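Local coordinates for protein P450 epoxidase (Sorangium cellulosum, PDB 1Q5D) that belongs to the haem-thiolate cytochrome P450 superfamily and holds a haem and the macrocyclic ligand EPB in adjoining pockets, at residues V294-V306 with V396-S408. Residues are numbered along the deposited sequence; the frame is centred on the assembly and turned at random.
Sequences VLRFDNILRIGTV and VFGYHPAFRNIES. With EPB (7,11-dihydroxy-8,8,10,12,16-pentamethyl-3-[1-methyl-2-(2-methyl-thiazol-4-yl)vinyl]-4,17-dioxabicyclo[14.1.0]heptadecane-5,9-dione), chain C.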
loop_
_atom_site.group_PDB
_atom_site.type_symbol
_atom_site.label_atom_id
_atom_site.label_comp_id
_atom_site.label_asym_id
_atom_site.label_seq_id
_atom_site.Cartn_x
_atom_site.Cartn_y
_atom_site.Cartn_z
ATOM N N VAL A 294 -8.207 -2.595 11.111
ATOM C CA VAL A 294 -6.787 -2.923 11.250
ATOM C C VAL A 294 -5.959 -1.741 10.751
ATOM O O VAL A 294 -5.013 -1.305 11.422
ATOM C CB VAL A 294 -6.395 -4.195 10.470
ATOM C CG1 VAL A 294 -4.853 -4.300 10.328
ATOM C CG2 VAL A 294 -6.933 -5.426 11.146
ATOM N N LEU A 295 -6.336 -1.201 9.588
ATOM C CA LEU A 295 -5.612 -0.082 8.984
ATOM C C LEU A 295 -5.865 1.239 9.674
ATOM O O LEU A 295 -5.035 2.146 9.604
ATOM C CB LEU A 295 -5.931 0.057 7.495
ATOM C CG LEU A 295 -5.419 -1.085 6.615
ATOM C CD1 LEU A 295 -5.785 -0.863 5.181
ATOM C CD2 LEU A 295 -3.902 -1.271 6.755
ATOM N N ARG A 296 -7.014 1.349 10.333
ATOM C CA ARG A 296 -7.343 2.549 11.096
ATOM C C ARG A 296 -6.542 2.551 12.414
ATOM O O ARG A 296 -5.892 3.547 12.772
ATOM C CB ARG A 296 -8.873 2.586 11.344
ATOM C CG ARG A 296 -9.437 3.947 11.778
ATOM C CD ARG A 296 -9.084 4.353 13.235
ATOM N NE ARG A 296 -9.283 3.296 14.232
ATOM C CZ ARG A 296 -8.850 3.368 15.499
ATOM N NH1 ARG A 296 -8.174 4.431 15.908
ATOM N NH2 ARG A 296 -9.086 2.387 16.361
ATOM N N PHE A 297 -6.580 1.427 13.124
ATOM C CA PHE A 297 -5.995 1.322 14.454
ATOM C C PHE A 297 -4.474 1.189 14.371
ATOM O O PHE A 297 -3.741 1.777 15.185
ATOM C CB PHE A 297 -6.551 0.092 15.177
ATOM C CG PHE A 297 -5.810 -0.268 16.443
ATOM C CD1 PHE A 297 -5.862 0.560 17.553
ATOM C CD2 PHE A 297 -5.096 -1.453 16.537
ATOM C CE1 PHE A 297 -5.190 0.235 18.718
ATOM C CE2 PHE A 297 -4.427 -1.788 17.703
ATOM C CZ PHE A 297 -4.474 -0.950 18.799
ATOM N N ASP A 298 -4.011 0.436 13.381
ATOM C CA ASP A 298 -2.586 0.101 13.289
ATOM C C ASP A 298 -2.083 0.257 11.869
ATOM O O ASP A 298 -1.685 -0.720 11.226
ATOM C CB ASP A 298 -2.384 -1.333 13.764
ATOM C CG ASP A 298 -0.974 -1.601 14.259
ATOM O OD1 ASP A 298 -0.152 -0.663 14.385
ATOM O OD2 ASP A 298 -0.624 -2.757 14.549
ATOM N N ASN A 299 -2.116 1.486 11.375
ATOM C CA ASN A 299 -1.837 1.736 9.985
ATOM C C ASN A 299 -0.437 1.266 9.621
ATOM O O ASN A 299 0.523 1.501 10.381
ATOM C CB ASN A 299 -1.958 3.221 9.671
ATOM C CG ASN A 299 -1.906 3.488 8.194
ATOM O OD1 ASN A 299 -0.873 3.932 7.657
ATOM N ND2 ASN A 299 -3.026 3.210 7.504
ATOM N N ILE A 300 -0.336 0.616 8.465
ATOM C CA ILE A 300 0.923 0.020 8.000
ATOM C C ILE A 300 1.977 1.015 7.519
ATOM O O ILE A 300 3.147 0.625 7.295
ATOM C CB ILE A 300 0.659 -0.975 6.833
ATOM C CG1 ILE A 300 0.066 -0.226 5.632
ATOM C CG2 ILE A 300 -0.165 -2.182 7.311
ATOM C CD1 ILE A 300 0.006 -1.020 4.298
ATOM N N LEU A 301 1.586 2.263 7.312
ATOM C CA LEU A 301 2.523 3.269 6.817
ATOM C C LEU A 301 3.416 3.762 7.952
ATOM O O LEU A 301 2.927 4.069 9.039
ATOM C CB LEU A 301 1.800 4.461 6.198
ATOM C CG LEU A 301 1.049 4.159 4.895
ATOM C CD1 LEU A 301 0.330 5.389 4.323
ATOM C CD2 LEU A 301 2.070 3.600 3.890
ATOM N N ARG A 302 4.719 3.820 7.685
ATOM C CA ARG A 302 5.714 4.324 8.657
ATOM C C ARG A 302 5.503 5.799 8.941
ATOM O O ARG A 302 5.504 6.244 10.099
ATOM C CB ARG A 302 7.122 4.143 8.076
ATOM C CG ARG A 302 8.264 4.540 9.038
ATOM C CD ARG A 302 9.650 4.150 8.511
ATOM N NE ARG A 302 9.755 2.707 8.390
ATOM C CZ ARG A 302 10.157 1.894 9.363
ATOM N NH1 ARG A 302 10.530 2.378 10.549
ATOM N NH2 ARG A 302 10.198 0.587 9.138
ATOM N N ILE A 303 5.367 6.577 7.880
ATOM C CA ILE A 303 5.115 8.005 8.013
ATOM C C ILE A 303 3.761 8.358 7.370
ATOM O O ILE A 303 2.827 8.773 8.059
ATOM C CB ILE A 303 6.270 8.829 7.385
ATOM C CG1 ILE A 303 7.627 8.317 7.905
ATOM C CG2 ILE A 303 6.103 10.320 7.699
ATOM C CD1 ILE A 303 8.639 8.038 6.813
ATOM N N GLY A 304 3.654 8.197 6.057
ATOM C CA GLY A 304 2.405 8.451 5.362
ATOM C C GLY A 304 2.586 8.689 3.886
ATOM O O GLY A 304 3.328 7.974 3.210
ATOM N N THR A 305 1.907 9.695 3.362
ATOM C CA THR A 305 2.060 10.021 1.969
ATOM C C THR A 305 2.449 11.480 1.840
ATOM O O THR A 305 2.428 12.210 2.832
ATOM C CB THR A 305 0.809 9.659 1.148
ATOM O OG1 THR A 305 1.088 9.892 -0.234
ATOM C CG2 THR A 305 -0.355 10.610 1.460
ATOM N N VAL A 306 2.839 11.890 0.640
ATOM C CA VAL A 306 3.378 13.235 0.446
ATOM C C VAL A 306 2.575 14.089 -0.524
ATOM O O VAL A 306 1.894 13.577 -1.426
ATOM C CB VAL A 306 4.846 13.211 -0.055
ATOM C CG1 VAL A 306 5.740 12.609 0.994
ATOM C CG2 VAL A 306 4.960 12.433 -1.348
ATOM N N VAL A 396 8.943 -9.697 14.099
ATOM C CA VAL A 396 10.121 -8.883 13.803
ATOM C C VAL A 396 9.785 -7.811 12.751
ATOM O O VAL A 396 9.181 -8.116 11.715
ATOM C CB VAL A 396 11.293 -9.788 13.327
ATOM C CG1 VAL A 396 12.510 -8.960 12.882
ATOM C CG2 VAL A 396 11.668 -10.793 14.435
ATOM N N PHE A 397 10.174 -6.565 13.026
ATOM C CA PHE A 397 9.912 -5.446 12.120
ATOM C C PHE A 397 11.222 -4.987 11.470
ATOM O O PHE A 397 12.304 -5.218 12.030
ATOM C CB PHE A 397 9.247 -4.288 12.876
ATOM C CG PHE A 397 7.794 -4.543 13.235
ATOM C CD1 PHE A 397 6.775 -4.130 12.392
ATOM C CD2 PHE A 397 7.459 -5.204 14.400
ATOM C CE1 PHE A 397 5.437 -4.380 12.706
ATOM C CE2 PHE A 397 6.126 -5.453 14.726
ATOM C CZ PHE A 397 5.118 -5.038 13.881
ATOM N N GLY A 398 11.130 -4.333 10.310
ATOM C CA GLY A 398 12.315 -3.834 9.622
ATOM C C GLY A 398 12.344 -2.328 9.476
ATOM O O GLY A 398 11.734 -1.613 10.278
ATOM N N TYR A 399 13.025 -1.848 8.438
ATOM C CA TYR A 399 13.242 -0.416 8.218
ATOM C C TYR A 399 12.891 0.022 6.790
ATOM O O TYR A 399 13.562 0.887 6.213
ATOM C CB TYR A 399 14.709 -0.051 8.499
ATOM C CG TYR A 399 15.155 -0.321 9.910
ATOM C CD1 TYR A 399 15.936 -1.436 10.219
ATOM C CD2 TYR A 399 14.802 0.531 10.936
ATOM C CE1 TYR A 399 16.338 -1.686 11.519
ATOM C CE2 TYR A 399 15.197 0.287 12.237
ATOM C CZ TYR A 399 15.969 -0.807 12.518
ATOM O OH TYR A 399 16.350 -1.023 13.820
ATOM N N HIS A 400 11.873 -0.590 6.201
ATOM C CA HIS A 400 11.357 -0.152 4.899
ATOM C C HIS A 400 11.018 1.345 4.961
ATOM O O HIS A 400 10.416 1.806 5.933
ATOM C CB HIS A 400 10.107 -0.976 4.533
ATOM C CG HIS A 400 9.642 -0.786 3.126
ATOM N ND1 HIS A 400 9.138 0.409 2.667
ATOM C CD2 HIS A 400 9.597 -1.642 2.075
ATOM C CE1 HIS A 400 8.801 0.285 1.396
ATOM N NE2 HIS A 400 9.079 -0.947 1.011
ATOM N N PRO A 401 11.417 2.107 3.949
ATOM C CA PRO A 401 11.227 3.563 3.971
ATOM C C PRO A 401 9.767 4.001 4.007
ATOM O O PRO A 401 9.485 5.123 4.452
ATOM C CB PRO A 401 11.869 4.028 2.661
ATOM C CG PRO A 401 11.907 2.822 1.795
ATOM C CD PRO A 401 12.113 1.659 2.730
ATOM N N ALA A 402 8.856 3.141 3.553
ATOM C CA ALA A 402 7.438 3.514 3.510
ATOM C C ALA A 402 6.549 2.763 4.499
ATOM O O ALA A 402 5.495 3.257 4.889
ATOM C CB ALA A 402 6.886 3.343 2.072
ATOM N N PHE A 403 6.946 1.558 4.883
ATOM C CA PHE A 403 6.074 0.707 5.660
ATOM C C PHE A 403 6.674 0.340 6.993
ATOM O O PHE A 403 7.900 0.202 7.128
ATOM C CB PHE A 403 5.797 -0.602 4.904
ATOM C CG PHE A 403 5.110 -0.407 3.585
ATOM C CD1 PHE A 403 5.723 -0.806 2.404
ATOM C CD2 PHE A 403 3.832 0.133 3.532
ATOM C CE1 PHE A 403 5.083 -0.641 1.187
ATOM C CE2 PHE A 403 3.177 0.298 2.324
ATOM C CZ PHE A 403 3.805 -0.084 1.143
ATOM N N ARG A 404 5.798 0.137 7.966
ATOM C CA ARG A 404 6.175 -0.536 9.187
ATOM C C ARG A 404 6.194 -2.031 8.842
ATOM O O ARG A 404 5.287 -2.780 9.221
ATOM C CB ARG A 404 5.159 -0.237 10.304
ATOM C CG ARG A 404 4.869 1.262 10.545
ATOM C CD ARG A 404 3.648 1.539 11.468
ATOM N NE ARG A 404 3.691 0.659 12.635
ATOM C CZ ARG A 404 2.621 0.175 13.252
ATOM N NH1 ARG A 404 1.402 0.502 12.838
ATOM N NH2 ARG A 404 2.769 -0.631 14.291
ATOM N N ASN A 405 7.232 -2.456 8.111
ATOM C CA ASN A 405 7.245 -3.779 7.499
ATOM C C ASN A 405 7.513 -4.900 8.502
ATOM O O ASN A 405 8.526 -4.886 9.211
ATOM C CB ASN A 405 8.268 -3.838 6.341
ATOM C CG ASN A 405 9.699 -3.495 6.784
ATOM O OD1 ASN A 405 9.925 -2.528 7.515
ATOM N ND2 ASN A 405 10.680 -4.298 6.316
ATOM N N ILE A 406 6.596 -5.859 8.576
ATOM C CA ILE A 406 6.821 -7.048 9.387
ATOM C C ILE A 406 7.619 -8.053 8.574
ATOM O O ILE A 406 7.198 -8.462 7.482
ATOM C CB ILE A 406 5.490 -7.693 9.826
ATOM C CG1 ILE A 406 4.676 -6.723 10.676
ATOM C CG2 ILE A 406 5.778 -8.951 10.636
ATOM C CD1 ILE A 406 3.257 -7.239 11.041
ATOM N N GLU A 407 8.775 -8.444 9.099
ATOM C CA GLU A 407 9.646 -9.378 8.413
ATOM C C GLU A 407 9.263 -10.831 8.689
ATOM O O GLU A 407 9.417 -11.692 7.823
ATOM C CB GLU A 407 11.109 -9.113 8.796
ATOM C CG GLU A 407 11.597 -7.758 8.314
ATOM C CD GLU A 407 13.028 -7.450 8.732
ATOM O OE1 GLU A 407 13.668 -6.643 8.041
ATOM O OE2 GLU A 407 13.509 -8.000 9.735
ATOM N N SER A 408 8.775 -11.094 9.894
ATOM C CA SER A 408 8.335 -12.430 10.280
ATOM C C SER A 408 7.228 -12.347 11.330
ATOM O O SER A 408 7.246 -11.493 12.214
ATOM C CB SER A 408 9.515 -13.278 10.785
ATOM O OG SER A 408 10.076 -12.720 11.957
HETATM O O16 EPB C . 5.022 1.539 -1.836
HETATM C C51 EPB C . 1.285 3.054 0.802
HETATM O O41 EPB C . -0.063 2.481 -1.449
HETATM C C5 EPB C . 0.824 3.200 -0.603
HETATM C C4 EPB C . 1.280 2.407 -1.942
HETATM C C16 EPB C . 5.003 2.699 -2.024
HETATM O O1 EPB C . 4.115 3.377 -2.845
HETATM C C2 EPB C . 3.035 2.658 -3.684
HETATM C C3 EPB C . 1.622 3.114 -3.144
HETATM C C20 EPB C . 3.344 3.196 -5.140
HETATM C C21 EPB C . 4.634 2.604 -5.687
HETATM C C22 EPB C . 2.529 4.066 -5.805
HETATM C C23 EPB C . 2.632 4.715 -7.112
HETATM N N26 EPB C . 3.881 5.081 -7.583
HETATM C C25 EPB C . 3.791 5.689 -8.794
HETATM C C27 EPB C . 5.030 6.131 -9.469
HETATM C C24 EPB C . 1.620 5.068 -7.922
HETATM S S1 EPB C . 2.214 5.843 -9.329
HETATM C C15 EPB C . 6.032 3.625 -1.327
HETATM C C14 EPB C . 6.681 4.752 -2.250
HETATM O O14 EPB C . 7.169 4.020 -3.361
HETATM C C13 EPB C . 7.766 5.737 -1.539
HETATM C C29 EPB C . 8.986 4.870 -1.072
HETATM C C30 EPB C . 8.334 6.711 -2.569
HETATM C C12 EPB C . 7.147 6.482 -0.226
HETATM O O12 EPB C . 7.662 6.309 0.924
HETATM C C11 EPB C . 5.896 7.445 -0.237
HETATM C C28 EPB C . 6.362 8.699 0.543
HETATM C C10 EPB C . 4.679 6.606 0.016
HETATM O O10 EPB C . 4.643 6.183 1.415
HETATM C C9 EPB C . 3.483 7.472 -0.325
HETATM C C91 EPB C . 3.510 7.788 -1.746
HETATM C C8 EPB C . 2.158 6.801 -0.218
HETATM C C7 EPB C . 2.184 5.254 0.119
HETATM C C6 EPB C . 1.342 4.697 -1.149
HETATM O O HOH W 1 5.571 6.057 5.118
#
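R302 and R404 each send a guanidinium across to the facing segment, joining two loops that line the EPB pocket of the cytochrome P450 fold: the link from helix 287-297 to strand 304-309, and the turn between strands 396-397 and 406-412. Their backbones meet in a single bridge, with R404 N to I300 O (2.8 Å) and R302 N to A402 O (3.0 Å). The R302 chain leaves extended, CG anti to the backbone N (chi1 -176°), then bends at chi3 (-63°), bringing the guanidinium among loop carbonyls, H400 O and G398 O at its edge, Y399 O over one face. NE bonds to H400 O at 2.7 Å, NH2 to G398 O and more weakly to F403 O, NH1 to P19 O. R404, likewise bent at chi3, donates from NH1 and NH2 to D298 OD1, NH2 at 2.9 Å, in a salt bridge, the planes 46° apart; NH1 also donates to N299 O, from above that carbonyl plane (2.8 Å). NE bonds to A25 O, so all three nitrogens have acceptors, which should fix the group's rotation. F403 lies beside I300, whose side chain nears the haem, and its CE2 meets L301 CD2 at 3.8 Å. A402 CB comes within 3.3 Å of EPB O12, and EPB O10 donates to G304 O at 2.9 Å.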